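Local coordinates for protein rhamnosidase B (Bacillus sp., PDB 2OKX) that hydrolyses terminal alpha-L-rhamnose residues from glycosides as a glycoside hydrolase of family 78, which acts with inversion at the anomeric carbon, at residues T45-Y50 with R61-R65; R87-L93 with W163-A167. All coordinates share one frame; numbering follows the deposited sequence.

Contact 1 (T45-Y50 with R61-R65)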
ATOM      1  N   THR A  45       6.063   4.944  21.938  1.00 26.16           N
ATOM      2  CA  THR A  45       6.499   4.798  20.557  1.00 25.72           C
ATOM      3  C   THR A  45       7.413   3.584  20.552  1.00 25.68           C
ATOM      4  O   THR A  45       7.871   3.142  21.605  1.00 26.56           O
ATOM      5  CB  THR A  45       7.243   6.040  20.014  1.00 26.16           C
ATOM      6  OG1 THR A  45       7.393   5.907  18.594  1.00 25.99           O
ATOM      7  CG2 THR A  45       8.623   6.176  20.642  1.00 26.73           C
ATOM      8  N   ALA A  46       7.653   3.017  19.378  1.00 25.32           N
ATOM      9  CA  ALA A  46       8.503   1.847  19.286  1.00 24.64           C
ATOM     10  C   ALA A  46       9.082   1.706  17.890  1.00 24.69           C
ATOM     11  O   ALA A  46       8.691   2.415  16.965  1.00 26.16           O
ATOM     12  CB  ALA A  46       7.717   0.600  19.648  1.00 24.67           C
ATOM     13  N   ASP A  47      10.028   0.788  17.757  1.00 24.97           N
ATOM     14  CA  ASP A  47      10.684   0.507  16.490  1.00 25.61           C
ATOM     15  C   ASP A  47      10.629  -1.012  16.360  1.00 25.06           C
ATOM     16  O   ASP A  47      11.252  -1.707  17.161  1.00 25.74           O
ATOM     17  CB  ASP A  47      12.145   0.980  16.543  1.00 26.27           C
ATOM     18  CG  ASP A  47      12.851   0.840  15.211  1.00 24.58           C
ATOM     19  OD1 ASP A  47      12.655  -0.198  14.552  1.00 26.30           O
ATOM     20  OD2 ASP A  47      13.606   1.759  14.828  1.00 24.51           O
ATOM     21  N   SER A  48       9.938  -1.543  15.348  1.00 24.28           N
ATOM     22  CA  SER A  48       9.247  -0.777  14.308  1.00 23.62           C
ATOM     23  C   SER A  48       7.793  -0.395  14.604  1.00 22.59           C
ATOM     24  O   SER A  48       7.365   0.722  14.296  1.00 22.21           O
ATOM     25  CB  SER A  48       9.279  -1.569  12.999  1.00 23.79           C
ATOM     26  OG  SER A  48      10.565  -2.106  12.756  1.00 26.92           O
ATOM     27  N   ARG A  49       7.034  -1.332  15.165  1.00 22.79           N
ATOM     28  CA  ARG A  49       5.623  -1.104  15.491  1.00 24.12           C
ATOM     29  C   ARG A  49       5.268  -1.780  16.820  1.00 24.69           C
ATOM     30  O   ARG A  49       5.985  -2.671  17.275  1.00 24.94           O
ATOM     31  CB  ARG A  49       4.733  -1.676  14.380  1.00 22.99           C
ATOM     32  CG  ARG A  49       4.974  -1.091  12.990  1.00 20.70           C
ATOM     33  CD  ARG A  49       4.506   0.350  12.895  1.00 22.39           C
ATOM     34  NE  ARG A  49       4.561   0.859  11.527  1.00 24.19           N
ATOM     35  CZ  ARG A  49       5.508   1.662  11.050  1.00 25.93           C
ATOM     36  NH1 ARG A  49       6.503   2.068  11.831  1.00 25.50           N
ATOM     37  NH2 ARG A  49       5.455   2.065   9.788  1.00 26.83           N
ATOM     38  N   TYR A  50       4.157  -1.374  17.435  1.00 23.99           N
ATOM     39  CA  TYR A  50       3.752  -1.963  18.706  1.00 22.92           C
ATOM     40  C   TYR A  50       2.252  -2.219  18.833  1.00 23.29           C
ATOM     41  O   TYR A  50       1.447  -1.663  18.090  1.00 21.52           O
ATOM     42  CB  TYR A  50       4.152  -1.051  19.871  1.00 21.28           C
ATOM     43  CG  TYR A  50       3.276   0.184  19.995  1.00 20.49           C
ATOM     44  CD1 TYR A  50       3.643   1.394  19.409  1.00 18.81           C
ATOM     45  CD2 TYR A  50       2.046   0.123  20.652  1.00 20.91           C
ATOM     46  CE1 TYR A  50       2.806   2.513  19.470  1.00 18.25           C
ATOM     47  CE2 TYR A  50       1.201   1.233  20.715  1.00 20.33           C
ATOM     48  CZ  TYR A  50       1.587   2.421  20.122  1.00 20.35           C
ATOM     49  OH  TYR A  50       0.741   3.506  20.167  1.00 20.90           O
ATOM     50  N   ARG A  61      -2.502   0.532  18.730  1.00 22.09           N
ATOM     51  CA  ARG A  61      -1.412   0.090  17.860  1.00 22.61           C
ATOM     52  C   ARG A  61      -0.700   1.324  17.318  1.00 22.36           C
ATOM     53  O   ARG A  61      -1.293   2.400  17.223  1.00 22.98           O
ATOM     54  CB  ARG A  61      -1.957  -0.716  16.676  1.00 22.95           C
ATOM     55  CG  ARG A  61      -2.802  -1.926  17.046  1.00 22.32           C
ATOM     56  CD  ARG A  61      -3.473  -2.513  15.798  1.00 21.90           C
ATOM     57  NE  ARG A  61      -4.430  -3.569  16.119  1.00 19.54           N
ATOM     58  CZ  ARG A  61      -4.115  -4.849  16.285  1.00 20.29           C
ATOM     59  NH1 ARG A  61      -2.858  -5.255  16.156  1.00 18.16           N
ATOM     60  NH2 ARG A  61      -5.062  -5.728  16.590  1.00 22.82           N
ATOM     61  N   GLY A  62       0.567   1.159  16.952  1.00 22.90           N
ATOM     62  CA  GLY A  62       1.331   2.270  16.417  1.00 19.58           C
ATOM     63  C   GLY A  62       2.798   1.908  16.275  1.00 19.91           C
ATOM     64  O   GLY A  62       3.146   0.729  16.242  1.00 19.46           O
ATOM     65  N   PRO A  63       3.681   2.904  16.116  1.00 19.96           N
ATOM     66  CA  PRO A  63       3.324   4.321  16.027  1.00 18.87           C
ATOM     67  C   PRO A  63       2.964   4.606  14.570  1.00 19.68           C
ATOM     68  O   PRO A  63       3.008   3.702  13.740  1.00 19.57           O
ATOM     69  CB  PRO A  63       4.615   5.015  16.441  1.00 21.77           C
ATOM     70  CG  PRO A  63       5.656   4.125  15.812  1.00 20.73           C
ATOM     71  CD  PRO A  63       5.146   2.732  16.162  1.00 20.24           C
ATOM     72  N   VAL A  64       2.600   5.842  14.255  1.00 21.37           N
ATOM     73  CA  VAL A  64       2.294   6.177  12.870  1.00 21.70           C
ATOM     74  C   VAL A  64       3.637   6.137  12.146  1.00 22.63           C
ATOM     75  O   VAL A  64       4.687   6.179  12.793  1.00 23.22           O
ATOM     76  CB  VAL A  64       1.660   7.582  12.749  1.00 22.52           C
ATOM     77  CG1 VAL A  64       0.303   7.600  13.450  1.00 21.51           C
ATOM     78  CG2 VAL A  64       2.579   8.634  13.347  1.00 21.69           C
ATOM     79  N   ARG A  65       3.624   6.044  10.822  1.00 21.21           N
ATOM     80  CA  ARG A  65       4.887   5.978  10.094  1.00 22.70           C
ATOM     81  C   ARG A  65       5.684   7.265  10.278  1.00 21.58           C
ATOM     82  O   ARG A  65       5.127   8.366  10.240  1.00 21.53           O
ATOM     83  CB  ARG A  65       4.644   5.676   8.610  1.00 19.24           C
ATOM     84  CG  ARG A  65       3.929   6.756   7.816  1.00 23.03           C
ATOM     85  CD  ARG A  65       3.373   6.159   6.522  1.00 21.93           C
ATOM     86  NE  ARG A  65       2.219   5.297   6.792  1.00 24.23           N
ATOM     87  CZ  ARG A  65       1.741   4.388   5.948  1.00 21.06           C
ATOM     88  NH1 ARG A  65       2.319   4.207   4.768  1.00 18.22           N
ATOM     89  NH2 ARG A  65       0.672   3.668   6.281  1.00 20.90           N
TER

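Contact 2 (R87-L93 with W163-A167)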
ATOM      1  N   ARG A  87      -1.960  -2.776  42.073  1.00 39.28           N
ATOM      2  CA  ARG A  87      -0.934  -3.063  41.079  1.00 41.79           C
ATOM      3  C   ARG A  87      -1.527  -3.127  39.677  1.00 41.14           C
ATOM      4  O   ARG A  87      -2.538  -3.790  39.447  1.00 40.30           O
ATOM      5  CB  ARG A  87      -0.238  -4.386  41.413  1.00 44.04           C
ATOM      6  CG  ARG A  87       0.648  -4.936  40.303  1.00 48.00           C
ATOM      7  CD  ARG A  87       1.429  -6.148  40.788  1.00 51.61           C
ATOM      8  NE  ARG A  87       2.008  -6.916  39.689  1.00 55.56           N
ATOM      9  CZ  ARG A  87       1.299  -7.645  38.832  1.00 58.09           C
ATOM     10  NH1 ARG A  87       1.910  -8.311  37.859  1.00 59.62           N
ATOM     11  NH2 ARG A  87      -0.021  -7.714  38.949  1.00 60.00           N
ATOM     12  N   ASN A  88      -0.885  -2.422  38.752  1.00 40.84           N
ATOM     13  CA  ASN A  88      -1.310  -2.365  37.358  1.00 40.35           C
ATOM     14  C   ASN A  88      -0.210  -2.946  36.481  1.00 40.28           C
ATOM     15  O   ASN A  88       0.969  -2.868  36.824  1.00 38.60           O
ATOM     16  CB  ASN A  88      -1.578  -0.916  36.953  1.00 40.05           C
ATOM     17  CG  ASN A  88      -2.880  -0.383  37.517  1.00 42.90           C
ATOM     18  OD1 ASN A  88      -3.928  -0.477  36.880  1.00 42.01           O
ATOM     19  ND2 ASN A  88      -2.823   0.168  38.723  1.00 42.43           N
ATOM     20  N   THR A  89      -0.597  -3.524  35.348  1.00 39.14           N
ATOM     21  CA  THR A  89       0.370  -4.118  34.438  1.00 38.79           C
ATOM     22  C   THR A  89       0.295  -3.563  33.019  1.00 37.87           C
ATOM     23  O   THR A  89      -0.782  -3.481  32.424  1.00 37.62           O
ATOM     24  CB  THR A  89       0.184  -5.640  34.361  1.00 40.77           C
ATOM     25  OG1 THR A  89       0.326  -6.203  35.671  1.00 42.60           O
ATOM     26  CG2 THR A  89       1.220  -6.258  33.426  1.00 41.75           C
ATOM     27  N   ILE A  90       1.452  -3.178  32.488  1.00 35.53           N
ATOM     28  CA  ILE A  90       1.551  -2.666  31.129  1.00 32.86           C
ATOM     29  C   ILE A  90       2.280  -3.736  30.332  1.00 32.33           C
ATOM     30  O   ILE A  90       3.355  -4.189  30.733  1.00 32.32           O
ATOM     31  CB  ILE A  90       2.371  -1.364  31.053  1.00 32.51           C
ATOM     32  CG1 ILE A  90       1.772  -0.305  31.981  1.00 33.35           C
ATOM     33  CG2 ILE A  90       2.398  -0.856  29.619  1.00 31.28           C
ATOM     34  CD1 ILE A  90       0.338   0.073  31.646  1.00 35.65           C
ATOM     35  N   ALA A  91       1.689  -4.151  29.217  1.00 30.51           N
ATOM     36  CA  ALA A  91       2.289  -5.173  28.369  1.00 28.29           C
ATOM     37  C   ALA A  91       2.345  -4.658  26.942  1.00 29.76           C
ATOM     38  O   ALA A  91       1.398  -4.038  26.456  1.00 29.58           O
ATOM     39  CB  ALA A  91       1.473  -6.451  28.431  1.00 28.13           C
ATOM     40  N   VAL A  92       3.458  -4.913  26.266  1.00 29.25           N
ATOM     41  CA  VAL A  92       3.611  -4.445  24.900  1.00 27.32           C
ATOM     42  C   VAL A  92       4.243  -5.485  23.995  1.00 27.42           C
ATOM     43  O   VAL A  92       5.159  -6.207  24.398  1.00 27.51           O
ATOM     44  CB  VAL A  92       4.498  -3.182  24.830  1.00 26.49           C
ATOM     45  CG1 VAL A  92       4.533  -2.656  23.399  1.00 25.89           C
ATOM     46  CG2 VAL A  92       3.990  -2.118  25.794  1.00 25.31           C
ATOM     47  N   LEU A  93       3.734  -5.564  22.772  1.00 25.46           N
ATOM     48  CA  LEU A  93       4.279  -6.465  21.771  1.00 26.35           C
ATOM     49  C   LEU A  93       4.929  -5.530  20.766  1.00 27.02           C
ATOM     50  O   LEU A  93       4.265  -4.654  20.216  1.00 26.54           O
ATOM     51  CB  LEU A  93       3.178  -7.264  21.070  1.00 25.26           C
ATOM     52  CG  LEU A  93       3.685  -8.076  19.869  1.00 24.80           C
ATOM     53  CD1 LEU A  93       4.574  -9.207  20.365  1.00 26.58           C
ATOM     54  CD2 LEU A  93       2.512  -8.638  19.077  1.00 25.31           C
ATOM     55  N   TRP A 163       0.562 -14.005  28.274  1.00 31.41           N
ATOM     56  CA  TRP A 163       1.722 -13.165  28.567  1.00 30.38           C
ATOM     57  C   TRP A 163       1.414 -11.692  28.834  1.00 31.49           C
ATOM     58  O   TRP A 163       2.219 -10.987  29.448  1.00 30.20           O
ATOM     59  CB  TRP A 163       2.750 -13.254  27.432  1.00 30.71           C
ATOM     60  CG  TRP A 163       2.323 -12.567  26.158  1.00 28.58           C
ATOM     61  CD1 TRP A 163       1.648 -13.121  25.110  1.00 27.95           C
ATOM     62  CD2 TRP A 163       2.532 -11.190  25.820  1.00 27.18           C
ATOM     63  NE1 TRP A 163       1.422 -12.176  24.138  1.00 25.93           N
ATOM     64  CE2 TRP A 163       1.953 -10.982  24.548  1.00 26.99           C
ATOM     65  CE3 TRP A 163       3.150 -10.113  26.466  1.00 26.81           C
ATOM     66  CZ2 TRP A 163       1.974  -9.735  23.909  1.00 26.23           C
ATOM     67  CZ3 TRP A 163       3.173  -8.872  25.831  1.00 27.95           C
ATOM     68  CH2 TRP A 163       2.586  -8.696  24.564  1.00 28.16           C
ATOM     69  N   ALA A 164       0.258 -11.219  28.374  1.00 30.87           N
ATOM     70  CA  ALA A 164      -0.107  -9.820  28.561  1.00 31.20           C
ATOM     71  C   ALA A 164      -1.041  -9.567  29.738  1.00 30.71           C
ATOM     72  O   ALA A 164      -1.342  -8.416  30.055  1.00 30.65           O
ATOM     73  CB  ALA A 164      -0.733  -9.274  27.281  1.00 32.18           C
ATOM     74  N   LEU A 165      -1.492 -10.632  30.392  1.00 31.38           N
ATOM     75  CA  LEU A 165      -2.407 -10.486  31.519  1.00 33.52           C
ATOM     76  C   LEU A 165      -1.710 -10.094  32.819  1.00 34.27           C
ATOM     77  O   LEU A 165      -0.565 -10.469  33.062  1.00 34.50           O
ATOM     78  CB  LEU A 165      -3.204 -11.777  31.722  1.00 33.20           C
ATOM     79  CG  LEU A 165      -4.052 -12.219  30.524  1.00 34.74           C
ATOM     80  CD1 LEU A 165      -4.848 -13.460  30.894  1.00 36.70           C
ATOM     81  CD2 LEU A 165      -4.988 -11.091  30.106  1.00 33.97           C
ATOM     82  N   PRO A 166      -2.399  -9.321  33.670  1.00 36.22           N
ATOM     83  CA  PRO A 166      -1.879  -8.854  34.959  1.00 37.62           C
ATOM     84  C   PRO A 166      -1.375  -9.967  35.877  1.00 39.13           C
ATOM     85  O   PRO A 166      -0.364  -9.808  36.561  1.00 41.58           O
ATOM     86  CB  PRO A 166      -3.074  -8.115  35.559  1.00 38.43           C
ATOM     87  CG  PRO A 166      -3.751  -7.552  34.347  1.00 37.55           C
ATOM     88  CD  PRO A 166      -3.721  -8.727  33.397  1.00 36.41           C
ATOM     89  N   ALA A 167      -2.078 -11.094  35.884  1.00 38.97           N
ATOM     90  CA  ALA A 167      -1.709 -12.217  36.742  1.00 39.29           C
ATOM     91  C   ALA A 167      -0.658 -13.151  36.146  1.00 39.30           C
ATOM     92  O   ALA A 167      -0.290 -14.152  36.764  1.00 40.17           O
ATOM     93  CB  ALA A 167      -2.956 -13.011  37.105  1.00 39.35           C
TER
HETATM   94  O   HOH W   1      -1.404  -5.630  30.146  1.00 29.11           O

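Contact 1 (T45-Y50 with R61-R65)
Tyr50 and Gly62 form an antiparallel hydrogen-bonded pair at the foot of the beta hairpin made by strands 49-54 and 57-62. Both backbone bonds are present: Tyr50 N donates to Gly62 O at 2.6 Å, and Gly62 N returns a longer bond to Tyr50 O at 3.2 Å. With Tyr50 CG set between the backbone N and the carbonyl carbon (chi1 74°), the ring folds back across the hairpin and lays one face over Gly62, whose N sits 3.5 Å above the ring plane, toward its rim. Gly62 has no side chain to obstruct this. Pro63, after a cis peptide bond, packs its CD 3.8 Å from Tyr50 CD1 and also meets Ser48 O. Farther along the ring, Pro63 CB lies 3.6 Å from Thr45 OG1, a hydroxyl bonded to Phe72 O. Farther out, the phenol OH of Tyr50 is fixed by Asp74 and Tyr76. Ser48 and Arg49 form a classic beta bulge opposite Leu95, next to the cis peptide before Ser48. Arg49, bent at chi2 (-70°), has Pro63 O over one face of its guanidinium and curls back: NH1 donates to Ser48 O at 2.9 Å, from above the carbonyl plane.

Contact 2 (R87-L93 with W163-A167)
Trp163 has its CG between the backbone N and the carbonyl carbon (chi1 71°), which carries the six-membered end of the indole to Val92 and Leu93, while Arg87, extended with CG anti to its N (chi1 168°), reaches Pro166 at the other end. The contact lays the irregular segment 163-167 on the outer face of strand 87-96 in a beta-sandwich domain: Thr89 and Ala91 point toward the segment, whereas Ile90 and Val92 point away and touch strand 110-117 of the second sheet. The touching parts, 87-93 and 163-166, run in roughly opposed directions, 155° apart end to end. Trp163 CH2 lies 3.8 Å from Leu93 CB, and Leu93 N approaches the edge of the indole near its plane. Ala164 CB sits over the centre of one indole face and also meets Ala91 CB at 3.8 Å. With an alanine in place of Trp163, Leu93 CB and the Ala164 methyl would probably face a gap where the indole now lies. Between the apolar and polar ends, a water donates to both Thr89 O and Ala164 O, the latter at 2.8 Å, joining two carbonyls that could not bond each other directly. Trp163 O and Leu165 O both accept from Arg27 NH1, which ties the loop to strand 22-31. Thr89 OG1, 3.5 Å from Pro166 CA, lies over one face of the Arg87 guanidinium. Pro166 O is gripped at the guanidinium edge by two nitrogens, Arg87 NH1 at 3.0 Å in the carbonyl plane and Arg87 NH2 at 3.2 Å from above it.

Overall arrangement
From the N terminus, contact 1 comes first and closes a short loop: ten residues, eight of them strand, separate its segments across the hairpin of strands 49-54 and 57-62. Contact 2 opens only afterwards and closes a longer excursion of 69 residues, which includes strands 110-117, 120-124, 130-133 and 153-155. The two are therefore in series, neither nested nor crossed. In space they converge, because strands 49-54 and 87-96 are neighbours in one antiparallel sheet: Tyr50 CB packs 3.6 Å from Leu93 O, although the contact centres are 18 Å apart. Contact 1 joins the hairpin to strand 41-47 of the second sheet; contact 2 covers part of the outer face of the sheet that holds strand 87-96.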